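Local coordinates for DNA-binding protein Sso10a-2 (Sulfolobus solfataricus, PDB 4HW0) that binds DNA, probably through its winged-helix domain, and probably helps to compact and organise the chromatin of this archaeon, at residues V40-L45 with K63-T68. Numbering follows the deposited sequence.
Sequences VAQKYL and KIYEIT
L45 lies across one face of the Y65 ring, the two side chains meeting at about a right angle. Its CD2 methyl sits almost exactly on the ring normal, 4.0 Å from the centroid of the Y65 ring, a CH-pi contact centred on the aromatic face. The other branch reaches further along the ring, with L45 CD1 3.7 Å from Y65 CE1, while CB of L45 packs against the CE2 and OH side, so the leucine follows the ring from its middle to its phenolic end. The CB of Y65 leaves the strand toward the helix, and CG, anti to the carbonyl carbon (chi1 -60°), places the ring against L45. The pair bridges helix 38-50 and strand 62-67 of the winged helix-turn-helix domain, bringing the helix against the central strand of its small antiparallel sheet; the two short axes stay 12.2 Å apart, and the gap is spanned by side chains alone. Around them, I27 of helix 27-34 touches L45, and C25 and I56 from the two flanking strands touch Y65. Near the phenol the contact turns polar but loose. The Q42 chain bends at chi2 (54°) and brings OE1 to 4.2 Å from Y65 OH, its amide plane steeply inclined to the ring, and to 3.9 Å from K63 NZ, too far for a hydrogen bond in either case. With the ring cut back to an alanine, both methyls of L45 would probably lose their aromatic platform, and a gap would be likely to open between helix and sheet. The exposed K63 approaches Q42 at about a right angle, and its side chain also touches I56 of strand 54-59.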
loop_
_atom_site.group_PDB
_atom_site.type_symbol
_atom_site.label_atom_id
_atom_site.label_comp_id
_atom_site.label_asym_id
_atom_site.label_seq_id
_atom_site.Cartn_x
_atom_site.Cartn_y
_atom_site.Cartn_z
ATOM N N VAL A 40 6.146 4.698 25.484
ATOM C CA VAL A 40 5.322 4.611 24.255
ATOM C C VAL A 40 3.862 4.442 24.604
ATOM O O VAL A 40 3.012 5.059 24.022
ATOM C CB VAL A 40 5.819 3.462 23.361
ATOM C CG1 VAL A 40 4.943 3.283 22.147
ATOM C CG2 VAL A 40 7.279 3.676 22.944
ATOM N N ALA A 41 3.558 3.565 25.572
ATOM C CA ALA A 41 2.173 3.315 25.935
ATOM C C ALA A 41 1.511 4.602 26.404
ATOM O O ALA A 41 0.403 4.932 25.984
ATOM C CB ALA A 41 2.062 2.269 27.014
ATOM N N GLN A 42 2.204 5.359 27.258
ATOM C CA GLN A 42 1.634 6.611 27.793
ATOM C C GLN A 42 1.271 7.586 26.659
ATOM O O GLN A 42 0.162 8.218 26.631
ATOM C CB GLN A 42 2.686 7.253 28.721
ATOM C CG GLN A 42 2.129 7.845 29.923
ATOM C CD GLN A 42 1.296 6.815 30.625
ATOM O OE1 GLN A 42 0.189 7.103 31.078
ATOM N NE2 GLN A 42 1.793 5.579 30.661
ATOM N N LYS A 43 2.194 7.724 25.711
ATOM C CA LYS A 43 1.919 8.630 24.585
ATOM C C LYS A 43 0.671 8.212 23.757
ATOM O O LYS A 43 -0.227 9.024 23.422
ATOM C CB LYS A 43 3.132 8.647 23.692
ATOM C CG LYS A 43 2.902 9.522 22.482
ATOM C CD LYS A 43 3.916 9.342 21.390
ATOM C CE LYS A 43 3.712 10.376 20.286
ATOM N NZ LYS A 43 4.922 10.400 19.425
ATOM N N TYR A 44 0.657 6.955 23.328
ATOM C CA TYR A 44 -0.465 6.460 22.531
ATOM C C TYR A 44 -1.767 6.386 23.245
ATOM O O TYR A 44 -2.806 6.699 22.652
ATOM C CB TYR A 44 -0.152 5.059 21.991
ATOM C CG TYR A 44 0.772 5.152 20.827
ATOM C CD1 TYR A 44 2.144 5.292 20.988
ATOM C CD2 TYR A 44 0.266 5.076 19.560
ATOM C CE1 TYR A 44 2.985 5.367 19.918
ATOM C CE2 TYR A 44 1.094 5.125 18.472
ATOM C CZ TYR A 44 2.452 5.267 18.653
ATOM O OH TYR A 44 3.236 5.359 17.539
ATOM N N LEU A 45 -1.759 5.966 24.502
ATOM C CA LEU A 45 -2.992 5.963 25.272
ATOM C C LEU A 45 -3.581 7.363 25.296
ATOM O O LEU A 45 -4.776 7.501 25.197
ATOM C CB LEU A 45 -2.779 5.463 26.654
ATOM C CG LEU A 45 -2.511 3.947 26.719
ATOM C CD1 LEU A 45 -1.953 3.592 28.072
ATOM C CD2 LEU A 45 -3.768 3.164 26.435
ATOM N N LYS A 63 -5.113 3.434 36.496
ATOM C CA LYS A 63 -5.785 3.890 35.284
ATOM C C LYS A 63 -6.392 2.715 34.521
ATOM O O LYS A 63 -5.764 1.653 34.406
ATOM C CB LYS A 63 -4.855 4.723 34.441
ATOM C CG LYS A 63 -4.409 5.942 35.229
ATOM C CD LYS A 63 -4.144 7.125 34.352
ATOM C CE LYS A 63 -3.063 8.049 34.930
ATOM N NZ LYS A 63 -2.076 8.508 33.886
ATOM N N ILE A 64 -7.660 2.851 34.147
ATOM C CA ILE A 64 -8.362 1.828 33.391
ATOM C C ILE A 64 -8.914 2.494 32.169
ATOM O O ILE A 64 -9.532 3.570 32.282
ATOM C CB ILE A 64 -9.534 1.233 34.172
ATOM C CG1 ILE A 64 -9.023 0.480 35.399
ATOM C CG2 ILE A 64 -10.373 0.302 33.309
ATOM C CD1 ILE A 64 -7.910 -0.541 35.121
ATOM N N TYR A 65 -8.663 1.897 31.014
ATOM C CA TYR A 65 -9.141 2.440 29.753
ATOM C C TYR A 65 -10.229 1.549 29.183
ATOM O O TYR A 65 -10.228 0.297 29.366
ATOM C CB TYR A 65 -7.988 2.571 28.782
ATOM C CG TYR A 65 -6.887 3.471 29.237
ATOM C CD1 TYR A 65 -5.853 2.979 30.040
ATOM C CD2 TYR A 65 -6.816 4.780 28.812
ATOM C CE1 TYR A 65 -4.832 3.803 30.447
ATOM C CE2 TYR A 65 -5.781 5.607 29.212
ATOM C CZ TYR A 65 -4.821 5.125 30.046
ATOM O OH TYR A 65 -3.791 5.974 30.453
ATOM N N GLU A 66 -11.222 2.167 28.601
ATOM C CA GLU A 66 -12.314 1.406 28.022
ATOM C C GLU A 66 -12.514 1.797 26.616
ATOM O O GLU A 66 -12.631 2.985 26.339
ATOM C CB GLU A 66 -13.643 1.696 28.675
ATOM C CG GLU A 66 -13.711 1.239 30.066
ATOM C CD GLU A 66 -15.054 1.683 30.706
ATOM O OE1 GLU A 66 -16.027 2.006 29.924
ATOM O OE2 GLU A 66 -15.106 1.689 31.973
ATOM N N ILE A 67 -12.653 0.830 25.737
ATOM C CA ILE A 67 -12.801 1.143 24.324
ATOM C C ILE A 67 -14.201 1.663 24.135
ATOM O O ILE A 67 -15.133 1.177 24.780
ATOM C CB ILE A 67 -12.525 -0.049 23.411
ATOM C CG1 ILE A 67 -12.299 0.401 21.944
ATOM C CG2 ILE A 67 -13.576 -1.144 23.547
ATOM C CD1 ILE A 67 -11.690 -0.725 21.078
ATOM N N THR A 68 -14.318 2.651 23.263
ATOM C CA THR A 68 -15.599 3.239 22.933
ATOM C C THR A 68 -16.087 2.676 21.604
ATOM O O THR A 68 -15.371 1.974 20.882
ATOM C CB THR A 68 -15.473 4.734 22.769
ATOM O OG1 THR A 68 -14.666 5.032 21.635
ATOM C CG2 THR A 68 -14.810 5.363 24.008
#